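Long-range contacts in Cfl (Pectobacterium brasiliense, PDB 7A9J), which is a coronafacic acid ligase of the ATP-dependent AMP-binding enzyme family and probably activates carboxylic acids for acyl transfer: residues A469-Q474 against Y501-E506; A452-S457 against I515-L520; L34-T39 against S49-L54; T39-I44 against N81-I86. The protein carries 1 engineered substitution. One frame throughout, in Å; residues are numbered along the deposited sequence.

Contact 1 of 4, residues A469-Q474 against Y501-E506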
loop_
_atom_site.group_PDB
_atom_site.type_symbol
_atom_site.label_atom_id
_atom_site.label_comp_id
_atom_site.label_asym_id
_atom_site.label_seq_id
_atom_site.Cartn_x
_atom_site.Cartn_y
_atom_site.Cartn_z
ATOM N N ALA A 469 -13.996 -27.440 -1.040
ATOM C CA ALA A 469 -14.068 -26.350 -0.062
ATOM C C ALA A 469 -13.356 -26.774 1.211
ATOM O O ALA A 469 -13.729 -27.780 1.833
ATOM C CB ALA A 469 -15.525 -25.984 0.254
ATOM N N LEU A 470 -12.354 -26.004 1.608
ATOM C CA LEU A 470 -11.801 -26.126 2.947
ATOM C C LEU A 470 -12.648 -25.295 3.902
ATOM O O LEU A 470 -12.843 -24.098 3.681
ATOM C CB LEU A 470 -10.339 -25.682 2.913
ATOM C CG LEU A 470 -9.291 -26.096 3.937
ATOM C CD1 LEU A 470 -9.416 -27.575 4.220
ATOM C CD2 LEU A 470 -7.916 -25.795 3.326
ATOM N N ILE A 471 -13.186 -25.931 4.938
ATOM C CA ILE A 471 -14.145 -25.309 5.857
ATOM C C ILE A 471 -13.539 -25.300 7.256
ATOM O O ILE A 471 -13.221 -26.365 7.801
ATOM C CB ILE A 471 -15.482 -26.069 5.891
ATOM C CG1 ILE A 471 -16.111 -26.178 4.500
ATOM C CG2 ILE A 471 -16.446 -25.423 6.911
ATOM C CD1 ILE A 471 -16.602 -24.880 3.957
ATOM N N GLN A 472 -13.442 -24.116 7.863
ATOM C CA GLN A 472 -12.971 -24.012 9.243
ATOM C C GLN A 472 -14.151 -23.698 10.140
ATOM O O GLN A 472 -14.673 -22.572 10.088
ATOM C CB GLN A 472 -11.887 -22.943 9.389
ATOM C CG GLN A 472 -11.446 -22.689 10.831
ATOM C CD GLN A 472 -10.349 -21.640 10.916
ATOM O OE1 GLN A 472 -9.312 -21.738 10.240
ATOM N NE2 GLN A 472 -10.577 -20.623 11.736
ATOM N N PRO A 473 -14.621 -24.655 10.946
ATOM C CA PRO A 473 -15.801 -24.408 11.776
ATOM C C PRO A 473 -15.555 -23.313 12.801
ATOM O O PRO A 473 -14.449 -23.155 13.331
ATOM C CB PRO A 473 -16.050 -25.766 12.447
ATOM C CG PRO A 473 -15.437 -26.749 11.500
ATOM C CD PRO A 473 -14.199 -26.063 11.007
ATOM N N GLN A 474 -16.613 -22.546 13.055
ATOM C CA GLN A 474 -16.609 -21.425 13.985
ATOM C C GLN A 474 -16.614 -21.927 15.422
ATOM O O GLN A 474 -16.804 -23.121 15.697
ATOM C CB GLN A 474 -17.825 -20.520 13.729
ATOM C CG GLN A 474 -17.800 -19.108 14.357
ATOM C CD GLN A 474 -16.515 -18.334 14.081
ATOM O OE1 GLN A 474 -15.460 -18.639 14.650
ATOM N NE2 GLN A 474 -16.600 -17.323 13.214
ATOM N N TYR A 501 -16.208 -31.264 0.907
ATOM C CA TYR A 501 -15.926 -30.403 2.049
ATOM C C TYR A 501 -14.808 -31.036 2.871
ATOM O O TYR A 501 -14.879 -32.226 3.205
ATOM C CB TYR A 501 -17.214 -30.230 2.887
ATOM C CG TYR A 501 -18.286 -29.518 2.116
ATOM C CD1 TYR A 501 -18.133 -28.178 1.805
ATOM C CD2 TYR A 501 -19.431 -30.165 1.674
ATOM C CE1 TYR A 501 -19.074 -27.487 1.100
ATOM C CE2 TYR A 501 -20.417 -29.460 0.956
ATOM C CZ TYR A 501 -20.205 -28.113 0.670
ATOM O OH TYR A 501 -21.097 -27.353 -0.047
ATOM N N ILE A 502 -13.769 -30.259 3.167
ATOM C CA ILE A 502 -12.689 -30.696 4.041
ATOM C C ILE A 502 -12.754 -29.841 5.298
ATOM O O ILE A 502 -12.483 -28.637 5.253
ATOM C CB ILE A 502 -11.321 -30.590 3.357
ATOM C CG1 ILE A 502 -11.287 -31.480 2.103
ATOM C CG2 ILE A 502 -10.204 -31.057 4.310
ATOM C CD1 ILE A 502 -9.992 -31.408 1.301
ATOM N N PHE A 503 -13.141 -30.441 6.415
ATOM C CA PHE A 503 -13.230 -29.708 7.671
ATOM C C PHE A 503 -11.870 -29.752 8.344
ATOM O O PHE A 503 -11.333 -30.836 8.599
ATOM C CB PHE A 503 -14.300 -30.291 8.599
ATOM C CG PHE A 503 -15.691 -30.170 8.063
ATOM C CD1 PHE A 503 -16.168 -31.084 7.130
ATOM C CD2 PHE A 503 -16.520 -29.145 8.475
ATOM C CE1 PHE A 503 -17.449 -30.972 6.619
ATOM C CE2 PHE A 503 -17.806 -29.035 7.979
ATOM C CZ PHE A 503 -18.272 -29.952 7.047
ATOM N N ILE A 504 -11.328 -28.579 8.651
ATOM C CA ILE A 504 -10.061 -28.450 9.355
ATOM C C ILE A 504 -10.179 -27.228 10.259
ATOM O O ILE A 504 -10.704 -26.193 9.837
ATOM C CB ILE A 504 -8.882 -28.339 8.363
ATOM C CG1 ILE A 504 -7.551 -28.551 9.072
ATOM C CG2 ILE A 504 -8.888 -27.013 7.639
ATOM C CD1 ILE A 504 -6.372 -28.588 8.130
ATOM N N LYS A 505 -9.762 -27.343 11.514
ATOM C CA LYS A 505 -10.040 -26.219 12.403
ATOM C C LYS A 505 -8.926 -25.188 12.418
ATOM O O LYS A 505 -9.022 -24.203 13.153
ATOM C CB LYS A 505 -10.377 -26.712 13.810
ATOM C CG LYS A 505 -11.781 -27.317 13.832
ATOM C CD LYS A 505 -12.358 -27.562 15.210
ATOM C CE LYS A 505 -13.747 -28.164 15.057
ATOM N NZ LYS A 505 -13.770 -29.156 13.929
ATOM N N GLU A 506 -7.913 -25.359 11.577
ATOM C CA GLU A 506 -6.949 -24.300 11.304
ATOM C C GLU A 506 -6.552 -24.394 9.840
ATOM O O GLU A 506 -6.026 -25.424 9.410
ATOM C CB GLU A 506 -5.727 -24.426 12.202
ATOM C CG GLU A 506 -4.689 -23.372 11.972
ATOM C CD GLU A 506 -3.443 -23.619 12.793
ATOM O OE1 GLU A 506 -3.269 -24.759 13.282
ATOM O OE2 GLU A 506 -2.641 -22.672 12.954
#
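Two aromatic rings, those of Tyr501 and Phe503, lie on one face of the sheet and meet the side chains of the neighbouring parallel strand. The motif is a beta-alpha-beta unit of the C-terminal domain: strand 464-473 and strand 500-503 pair in register, and the intervening helix 481-491 packs on both rings. Ala469 CB approaches the Tyr501 ring obliquely, 3.7 Å from CD1, and Ile471 CG1 reaches the same carbon. Phe503 has Pro473 CG at its edge, near the ring plane and 4.0 Å from CD2, while Ile471 CG2 comes in obliquely beside CE2. On the other face Leu470, its CG swung anti to the backbone N (chi1 -158°), sends CD1 to within 3.5 Å of Ile504 CG2 and also touches Ile502 CG2. The three N-H...O bonds between the strands are close to linear. Ile502 N gives a bond of 2.8 Å to Ala469 O, Ile471 N reaches Ile502 O at the same length, and Ile504 N closes the run on Ile471 O. The CA-H...O contacts that accompany these bonds run one step further, to Gln472 CA, 3.2 Å from Ile504 O.

Contact 2 of 4, residues A452-S457 against I515-L520. With PO4 (phosphate ion), chain D.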
loop_
_atom_site.group_PDB
_atom_site.type_symbol
_atom_site.label_atom_id
_atom_site.label_comp_id
_atom_site.label_asym_id
_atom_site.label_seq_id
_atom_site.Cartn_x
_atom_site.Cartn_y
_atom_site.Cartn_z
ATOM N N ALA A 452 -14.049 -19.768 8.625
ATOM C CA ALA A 452 -13.202 -19.398 7.510
ATOM C C ALA A 452 -13.319 -20.503 6.483
ATOM O O ALA A 452 -13.792 -21.605 6.775
ATOM C CB ALA A 452 -11.746 -19.202 7.926
ATOM N N SER A 453 -12.890 -20.192 5.275
ATOM C CA SER A 453 -13.044 -21.149 4.199
ATOM C C SER A 453 -12.109 -20.750 3.074
ATOM O O SER A 453 -11.836 -19.562 2.880
ATOM C CB SER A 453 -14.498 -21.188 3.715
ATOM O OG SER A 453 -14.564 -21.957 2.533
ATOM N N VAL A 454 -11.593 -21.743 2.353
ATOM C CA VAL A 454 -10.845 -21.514 1.124
ATOM C C VAL A 454 -11.375 -22.513 0.089
ATOM O O VAL A 454 -11.524 -23.706 0.397
ATOM C CB VAL A 454 -9.326 -21.712 1.311
ATOM C CG1 VAL A 454 -8.605 -21.542 -0.011
ATOM C CG2 VAL A 454 -8.736 -20.699 2.310
ATOM N N VAL A 455 -11.668 -22.029 -1.130
ATOM C CA VAL A 455 -12.219 -22.869 -2.205
ATOM C C VAL A 455 -11.188 -22.973 -3.325
ATOM O O VAL A 455 -10.544 -21.985 -3.675
ATOM C CB VAL A 455 -13.562 -22.305 -2.718
ATOM C CG1 VAL A 455 -14.050 -23.039 -3.989
ATOM C CG2 VAL A 455 -14.623 -22.358 -1.636
ATOM N N PHE A 456 -10.997 -24.183 -3.869
ATOM C CA PHE A 456 -10.043 -24.388 -4.949
ATOM C C PHE A 456 -10.514 -25.599 -5.755
ATOM O O PHE A 456 -11.506 -26.246 -5.416
ATOM C CB PHE A 456 -8.622 -24.663 -4.447
ATOM C CG PHE A 456 -8.518 -25.839 -3.451
ATOM C CD1 PHE A 456 -8.698 -25.625 -2.095
ATOM C CD2 PHE A 456 -8.199 -27.163 -3.885
ATOM C CE1 PHE A 456 -8.611 -26.657 -1.183
ATOM C CE2 PHE A 456 -8.071 -28.222 -2.935
ATOM C CZ PHE A 456 -8.287 -27.971 -1.607
ATOM N N SER A 457 -9.825 -25.881 -6.837
ATOM C CA SER A 457 -10.197 -27.078 -7.574
ATOM C C SER A 457 -9.026 -28.040 -7.681
ATOM O O SER A 457 -7.864 -27.668 -7.489
ATOM C CB SER A 457 -10.730 -26.736 -8.992
ATOM O OG SER A 457 -9.660 -26.265 -9.814
ATOM N N ILE A 515 -3.251 -16.892 0.395
ATOM C CA ILE A 515 -2.973 -18.196 0.987
ATOM C C ILE A 515 -2.597 -19.200 -0.115
ATOM O O ILE A 515 -2.139 -20.307 0.174
ATOM C CB ILE A 515 -4.181 -18.685 1.833
ATOM C CG1 ILE A 515 -4.598 -17.613 2.842
ATOM C CG2 ILE A 515 -3.852 -19.953 2.595
ATOM C CD1 ILE A 515 -5.626 -18.090 3.850
ATOM N N SER A 516 -2.785 -18.787 -1.373
ATOM C CA SER A 516 -2.451 -19.569 -2.567
ATOM C C SER A 516 -3.386 -20.751 -2.775
ATOM O O SER A 516 -3.148 -21.847 -2.256
ATOM C CB SER A 516 -1.027 -20.113 -2.538
ATOM O OG SER A 516 -0.758 -20.757 -3.782
ATOM N N ARG A 517 -4.441 -20.553 -3.551
ATOM C CA ARG A 517 -5.308 -21.690 -3.806
ATOM C C ARG A 517 -4.583 -22.748 -4.629
ATOM O O ARG A 517 -4.899 -23.941 -4.511
ATOM C CB ARG A 517 -6.594 -21.155 -4.442
ATOM C CG ARG A 517 -7.329 -20.208 -3.503
ATOM C CD ARG A 517 -8.537 -19.565 -4.192
ATOM N NE ARG A 517 -9.271 -18.668 -3.329
ATOM C CZ ARG A 517 -8.863 -17.425 -3.056
ATOM N NH1 ARG A 517 -7.749 -16.973 -3.610
ATOM N NH2 ARG A 517 -9.568 -16.623 -2.261
ATOM N N ARG A 518 -3.564 -22.333 -5.390
ATOM C CA ARG A 518 -2.743 -23.252 -6.172
ATOM C C ARG A 518 -1.964 -24.212 -5.277
ATOM O O ARG A 518 -1.905 -25.424 -5.537
ATOM C CB ARG A 518 -1.772 -22.458 -7.054
ATOM C CG ARG A 518 -1.031 -23.344 -8.013
ATOM C CD ARG A 518 0.320 -22.827 -8.478
ATOM N NE ARG A 518 0.990 -23.932 -9.166
ATOM C CZ ARG A 518 2.136 -24.490 -8.784
ATOM N NH1 ARG A 518 2.795 -24.012 -7.730
ATOM N NH2 ARG A 518 2.631 -25.516 -9.479
ATOM N N LYS A 519 -1.305 -23.687 -4.250
ATOM C CA LYS A 519 -0.567 -24.577 -3.369
ATOM C C LYS A 519 -1.504 -25.463 -2.552
ATOM O O LYS A 519 -1.179 -26.630 -2.287
ATOM C CB LYS A 519 0.361 -23.759 -2.475
ATOM C CG LYS A 519 1.448 -23.054 -3.307
ATOM C CD LYS A 519 2.305 -22.090 -2.489
ATOM C CE LYS A 519 2.662 -20.840 -3.306
ATOM N NZ LYS A 519 3.228 -19.760 -2.456
ATOM N N LEU A 520 -2.678 -24.957 -2.175
ATOM C CA LEU A 520 -3.621 -25.825 -1.481
ATOM C C LEU A 520 -4.102 -26.951 -2.379
ATOM O O LEU A 520 -4.202 -28.098 -1.924
ATOM C CB LEU A 520 -4.789 -25.018 -0.943
ATOM C CG LEU A 520 -4.405 -24.238 0.299
ATOM C CD1 LEU A 520 -5.475 -23.212 0.660
ATOM C CD2 LEU A 520 -4.158 -25.200 1.454
HETATM P P PO4 D . 0.102 -18.400 -6.521
HETATM O O1 PO4 D . -0.013 -18.994 -7.905
HETATM O O2 PO4 D . 1.341 -18.954 -5.852
HETATM O O3 PO4 D . 0.209 -16.898 -6.656
HETATM O O4 PO4 D . -1.124 -18.764 -5.709
#
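Val454, Leu520 and Arg517 carry most of this contact, in which the start of helix 517-522 is laid against 450-460, within this chain an edge strand of the mixed sheet of the C-terminal domain. Val454 CG1 is the point of convergence: Leu520 CD1 lies 3.6 Å from it, with the two side chains crossing at about a right angle, and Arg517 CG lies 3.9 Å away. Arg517 runs extended from CG to NE obliquely across the strand, so that CD passes 3.2 Å from Val455 O, an oxygen in the guanidinium plane at its edge; this is a close carbon-to-oxygen contact and not a hydrogen bond. The charged end finds Glu441 of helix 437-445, a salt bridge to NH2, so one residue spends its methylenes on the strand and its charge on a helix. Phe456 completes the patch; Leu520 CB stands over one face of its ring, 4.1 Å from CD1, and Leu527 adds to the cover. The helix begins with a serine N-cap, where Ser516 OG accepts from Lys519 N at 3.0 Å. The same hydroxyl binds a phosphate ion, probably from the crystallisation liquor, giving its proton to O4 over 2.8 Å.

Contact 3 of 4, residues L34-T39 against S49-L54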
loop_
_atom_site.group_PDB
_atom_site.type_symbol
_atom_site.label_atom_id
_atom_site.label_comp_id
_atom_site.label_asym_id
_atom_site.label_seq_id
_atom_site.Cartn_x
_atom_site.Cartn_y
_atom_site.Cartn_z
ATOM N N LEU A 34 0.529 29.910 4.564
ATOM C CA LEU A 34 -0.784 30.414 4.915
ATOM C C LEU A 34 -1.328 29.753 6.168
ATOM O O LEU A 34 -2.352 30.197 6.685
ATOM C CB LEU A 34 -1.764 30.197 3.743
ATOM C CG LEU A 34 -1.367 30.892 2.422
ATOM C CD1 LEU A 34 -2.244 30.466 1.226
ATOM C CD2 LEU A 34 -1.327 32.430 2.586
ATOM N N HIS A 35 -0.664 28.715 6.669
ATOM C CA HIS A 35 -1.114 27.965 7.841
ATOM C C HIS A 35 0.076 27.633 8.718
ATOM O O HIS A 35 0.199 26.529 9.260
ATOM C CB HIS A 35 -1.851 26.714 7.405
ATOM C CG HIS A 35 -3.130 27.020 6.703
ATOM N ND1 HIS A 35 -3.181 27.365 5.366
ATOM C CD2 HIS A 35 -4.403 27.085 7.159
ATOM C CE1 HIS A 35 -4.435 27.605 5.025
ATOM N NE2 HIS A 35 -5.197 27.444 6.095
ATOM N N SER A 36 0.915 28.651 8.904
ATOM C CA SER A 36 2.265 28.471 9.410
ATOM C C SER A 36 2.291 27.751 10.746
ATOM O O SER A 36 3.189 26.936 10.985
ATOM C CB SER A 36 2.943 29.839 9.538
ATOM O OG SER A 36 3.130 30.348 8.238
ATOM N N LYS A 37 1.370 28.100 11.667
ATOM C CA LYS A 37 1.505 27.669 13.051
ATOM C C LYS A 37 0.968 26.284 13.290
ATOM O O LYS A 37 1.198 25.706 14.364
ATOM C CB LYS A 37 0.754 28.643 13.999
ATOM C CG LYS A 37 1.139 30.104 13.824
ATOM C CD LYS A 37 0.371 30.998 14.815
ATOM C CE LYS A 37 -1.146 30.727 14.763
ATOM N NZ LYS A 37 -1.962 31.619 15.670
ATOM N N GLU A 38 0.248 25.743 12.326
ATOM C CA GLU A 38 -0.405 24.466 12.560
ATOM C C GLU A 38 0.592 23.323 12.437
ATOM O O GLU A 38 1.624 23.452 11.777
ATOM C CB GLU A 38 -1.553 24.321 11.604
ATOM C CG GLU A 38 -2.817 25.047 12.134
ATOM C CD GLU A 38 -3.788 25.335 11.019
ATOM O OE1 GLU A 38 -3.669 24.683 9.961
ATOM O OE2 GLU A 38 -4.657 26.217 11.183
ATOM N N THR A 39 0.336 22.271 13.204
ATOM C CA THR A 39 1.220 21.108 13.201
ATOM C C THR A 39 1.154 20.413 11.845
ATOM O O THR A 39 0.076 20.042 11.386
ATOM C CB THR A 39 0.799 20.145 14.297
ATOM O OG1 THR A 39 0.939 20.840 15.543
ATOM C CG2 THR A 39 1.653 18.904 14.318
ATOM N N SER A 49 5.736 22.287 13.124
ATOM C CA SER A 49 4.712 23.046 12.426
ATOM C C SER A 49 4.953 23.057 10.925
ATOM O O SER A 49 6.065 22.824 10.442
ATOM C CB SER A 49 4.683 24.511 12.944
ATOM O OG SER A 49 5.924 25.156 12.613
ATOM N N PHE A 50 3.920 23.463 10.187
ATOM C CA PHE A 50 4.111 23.673 8.741
ATOM C C PHE A 50 5.255 24.660 8.451
ATOM O O PHE A 50 6.120 24.404 7.587
ATOM C CB PHE A 50 2.818 24.190 8.114
ATOM C CG PHE A 50 1.846 23.099 7.746
ATOM C CD1 PHE A 50 2.001 22.448 6.527
ATOM C CD2 PHE A 50 0.794 22.718 8.600
ATOM C CE1 PHE A 50 1.121 21.394 6.106
ATOM C CE2 PHE A 50 -0.094 21.647 8.177
ATOM C CZ PHE A 50 0.081 21.037 6.948
ATOM N N TYR A 51 5.282 25.772 9.181
ATOM C CA TYR A 51 6.295 26.788 8.907
ATOM C C TYR A 51 7.669 26.224 9.179
ATOM O O TYR A 51 8.577 26.361 8.350
ATOM C CB TYR A 51 6.052 28.043 9.729
ATOM C CG TYR A 51 7.021 29.167 9.382
ATOM C CD1 TYR A 51 6.787 29.982 8.276
ATOM C CD2 TYR A 51 8.172 29.337 10.074
ATOM C CE1 TYR A 51 7.638 31.007 7.952
ATOM C CE2 TYR A 51 9.032 30.422 9.774
ATOM C CZ TYR A 51 8.775 31.189 8.683
ATOM O OH TYR A 51 9.655 32.215 8.338
ATOM N N ASN A 52 7.839 25.569 10.331
ATOM C CA ASN A 52 9.180 25.028 10.642
ATOM C C ASN A 52 9.593 23.880 9.725
ATOM O O ASN A 52 10.802 23.682 9.488
ATOM C CB ASN A 52 9.241 24.660 12.117
ATOM C CG ASN A 52 9.383 25.968 13.029
ATOM O OD1 ASN A 52 10.090 26.941 12.637
ATOM N ND2 ASN A 52 8.689 26.035 14.179
ATOM N N LEU A 53 8.632 23.071 9.244
ATOM C CA LEU A 53 8.968 22.074 8.251
ATOM C C LEU A 53 9.427 22.731 6.956
ATOM O O LEU A 53 10.421 22.294 6.372
ATOM C CB LEU A 53 7.769 21.130 8.025
ATOM C CG LEU A 53 7.890 20.110 6.920
ATOM C CD1 LEU A 53 9.105 19.256 7.195
ATOM C CD2 LEU A 53 6.572 19.233 6.904
ATOM N N LEU A 54 8.753 23.800 6.505
ATOM C CA LEU A 54 9.258 24.552 5.356
ATOM C C LEU A 54 10.674 25.081 5.600
ATOM O O LEU A 54 11.529 25.016 4.709
ATOM C CB LEU A 54 8.298 25.693 4.983
ATOM C CG LEU A 54 8.760 26.657 3.882
ATOM C CD1 LEU A 54 8.882 25.910 2.503
ATOM C CD2 LEU A 54 7.816 27.830 3.779
#
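Phe50 enters the loop of residues 34-39 from the first turn of helix 50-66, and its side chain runs along a succession of backbone carbonyls. CB meets His35 O at 3.7 Å. With CG anti to the carbonyl carbon (chi1 -84°), the ring edge is brought to the loop carbonyls: CD2 comes to 3.4 Å from Glu38 O, which lies at the ring edge near its plane, and CE2 ends 3.6 Å from Thr39 O, which approaches obliquely. Outside the two segments, His31 of helix 24-34 meets the same ring at an inclined angle. The backbone binds the same loop, which contains a type I turn from His35 to Glu38. Glu38 O takes the N-H of Phe50 at 2.8 Å, arriving almost head-on to the carbonyl, whereas Ser36 O receives Tyr51 N at 3.0 Å on a lone pair, in the carbonyl plane. Tyr51 CB also packs 3.6 Å from Ser36 CB, and the Ser36 hydroxyl bonds back to Ala32 O. Ser49, at the N-cap, takes up the next amide, with Asn52 N giving its hydrogen to OG over 3.0 Å. The first three amides of the helix, which find no acceptor one turn earlier, are therefore each satisfied by the loop or the cap, and the carbonyl dipoles gathered there would probably interact favourably with the positive end of the helix.

Contact 4 of 4, residues T39-I44 against N81-I86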
loop_
_atom_site.group_PDB
_atom_site.type_symbol
_atom_site.label_atom_id
_atom_site.label_comp_id
_atom_site.label_asym_id
_atom_site.label_seq_id
_atom_site.Cartn_x
_atom_site.Cartn_y
_atom_site.Cartn_z
ATOM N N THR A 39 0.336 22.271 13.204
ATOM C CA THR A 39 1.220 21.108 13.201
ATOM C C THR A 39 1.154 20.413 11.845
ATOM O O THR A 39 0.076 20.042 11.386
ATOM C CB THR A 39 0.799 20.145 14.297
ATOM O OG1 THR A 39 0.939 20.840 15.543
ATOM C CG2 THR A 39 1.653 18.904 14.318
ATOM N N ALA A 40 2.313 20.217 11.224
ATOM C CA ALA A 40 2.369 19.453 9.981
ATOM C C ALA A 40 2.646 17.969 10.239
ATOM O O ALA A 40 2.036 17.104 9.585
ATOM C CB ALA A 40 3.439 20.010 9.048
ATOM N N VAL A 41 3.581 17.623 11.117
ATOM C CA VAL A 41 4.013 16.241 11.356
ATOM C C VAL A 41 4.167 16.066 12.852
ATOM O O VAL A 41 4.636 16.976 13.550
ATOM C CB VAL A 41 5.353 15.881 10.660
ATOM C CG1 VAL A 41 5.497 14.317 10.520
ATOM C CG2 VAL A 41 5.394 16.515 9.297
ATOM N N LYS A 42 3.776 14.914 13.349
ATOM C CA LYS A 42 3.977 14.608 14.752
ATOM C C LYS A 42 4.379 13.155 14.904
ATOM O O LYS A 42 4.163 12.318 14.024
ATOM C CB LYS A 42 2.766 14.990 15.598
ATOM C CG LYS A 42 1.582 14.122 15.492
ATOM C CD LYS A 42 0.303 14.952 15.745
ATOM C CE LYS A 42 -0.906 14.047 15.982
ATOM N NZ LYS A 42 -2.064 14.827 16.507
ATOM N N SER A 43 5.052 12.892 16.010
ATOM C CA SER A 43 5.401 11.546 16.411
ATOM C C SER A 43 4.915 11.444 17.829
ATOM O O SER A 43 4.231 12.355 18.323
ATOM C CB SER A 43 6.901 11.258 16.291
ATOM O OG SER A 43 7.632 12.176 17.082
ATOM N N ILE A 44 5.235 10.355 18.509
ATOM C CA ILE A 44 4.820 10.272 19.891
ATOM C C ILE A 44 5.508 11.357 20.722
ATOM O O ILE A 44 4.907 11.909 21.639
ATOM C CB ILE A 44 5.097 8.877 20.459
ATOM C CG1 ILE A 44 4.120 7.891 19.808
ATOM C CG2 ILE A 44 4.961 8.883 21.961
ATOM C CD1 ILE A 44 4.209 6.522 20.356
ATOM N N ASN A 81 10.777 6.030 9.427
ATOM C CA ASN A 81 9.865 7.173 9.449
ATOM C C ASN A 81 10.420 8.271 10.375
ATOM O O ASN A 81 10.620 8.029 11.561
ATOM C CB ASN A 81 8.516 6.746 9.977
ATOM C CG ASN A 81 7.858 5.724 9.068
ATOM O OD1 ASN A 81 8.328 5.466 7.949
ATOM N ND2 ASN A 81 6.890 4.985 9.644
ATOM N N CYS A 82 10.662 9.430 9.831
ATOM C CA CYS A 82 11.104 10.569 10.662
ATOM C C CYS A 82 10.763 11.847 9.914
ATOM O O CYS A 82 10.433 11.829 8.711
ATOM C CB CYS A 82 12.598 10.473 11.004
ATOM S SG CYS A 82 13.662 10.491 9.540
ATOM N N PHE A 83 10.888 12.989 10.637
ATOM C CA PHE A 83 10.525 14.240 9.978
ATOM C C PHE A 83 11.539 14.563 8.867
ATOM O O PHE A 83 11.203 15.180 7.847
ATOM C CB PHE A 83 10.551 15.418 10.989
ATOM C CG PHE A 83 9.567 15.311 12.132
ATOM C CD1 PHE A 83 8.536 14.330 12.126
ATOM C CD2 PHE A 83 9.641 16.230 13.190
ATOM C CE1 PHE A 83 7.630 14.284 13.198
ATOM C CE2 PHE A 83 8.775 16.198 14.265
ATOM C CZ PHE A 83 7.739 15.219 14.285
ATOM N N GLU A 84 12.786 14.121 9.053
ATOM C CA GLU A 84 13.804 14.374 8.043
ATOM C C GLU A 84 13.473 13.705 6.725
ATOM O O GLU A 84 13.853 14.252 5.667
ATOM C CB GLU A 84 15.195 13.894 8.513
ATOM C CG GLU A 84 15.748 14.805 9.617
ATOM C CD GLU A 84 15.144 14.513 11.002
ATOM O OE1 GLU A 84 14.398 13.532 11.199
ATOM O OE2 GLU A 84 15.472 15.278 11.926
ATOM N N LEU A 85 12.742 12.561 6.757
ATOM C CA LEU A 85 12.432 11.866 5.511
ATOM C C LEU A 85 11.486 12.712 4.669
ATOM O O LEU A 85 11.743 12.949 3.478
ATOM C CB LEU A 85 11.824 10.471 5.819
ATOM C CG LEU A 85 11.405 9.654 4.581
ATOM C CD1 LEU A 85 12.532 9.668 3.507
ATOM C CD2 LEU A 85 11.103 8.217 5.034
ATOM N N ILE A 86 10.401 13.213 5.271
ATOM C CA ILE A 86 9.467 13.993 4.461
ATOM C C ILE A 86 10.091 15.340 4.081
ATOM O O ILE A 86 9.891 15.831 2.958
ATOM C CB ILE A 86 8.112 14.131 5.187
ATOM C CG1 ILE A 86 7.100 14.922 4.304
ATOM C CG2 ILE A 86 8.322 14.757 6.585
ATOM C CD1 ILE A 86 6.822 14.301 2.864
#
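A classic beta bulge, in which Ala40 and Val41 both face Ile48 of strand 47-49, marks the strand of this contact; it belongs to the hairpin that 39-42 forms with 47-49, and helix 83-95 packs on its flank. Phe83, the first residue of that helix, does nearly all the touching. Its CG is anti to the carbonyl carbon (chi1 -62°), and the ring reaches out from the helix start while Val41 reaches the other way, the two side chains sliding past each other. Val41 CG1 lies 3.4 Å from Phe83 CE1 and equally close to CD1, a tight approach that is oblique to the ring. CZ goes further, into the backbone of the strand: Val41 O is 3.6 Å from it and Lys42 CA 3.8 Å. Ser43 N takes a place at the edge of the ring, in its plane, 4.0 Å from CZ. Ser43 OG stays near that carbon too, though its polar partner is His46 N, through a weak hydrogen bond across the hairpin loop. Around the Phe83 ring, Ile48 and His46 make further contacts, and Leu53 of helix 50-66 packs on Val41. No hydrogen bond crosses between the segments, and an aromatic from a helix start set against a bulged strand is apolar helix-on-hairpin packing within the AMP-binding region of this enzyme.

The four contacts form two pairs on opposite sides of the chain's centre. Contacts 1 and 2 share the C-terminal sheet, where the adjacent strands 464-473 and 450-460 put their centres 11 Å apart; both are buried, but contact 1 rests on backbone ladder bonds and contact 2 mainly on side-chain packing, without a hydrogen bond across it. Contacts 3 and 4 lie in the AMP-binding range, share Thr39 and touch where helix 50-66 packs on Ala40. Contact 3 is at the surface, with two backbone hydrogen bonds beside the Phe50 ring, whereas contact 4 is partly buried and apolar. Contacts 1 and 3 are furthest from each other, about 55 Å between centres.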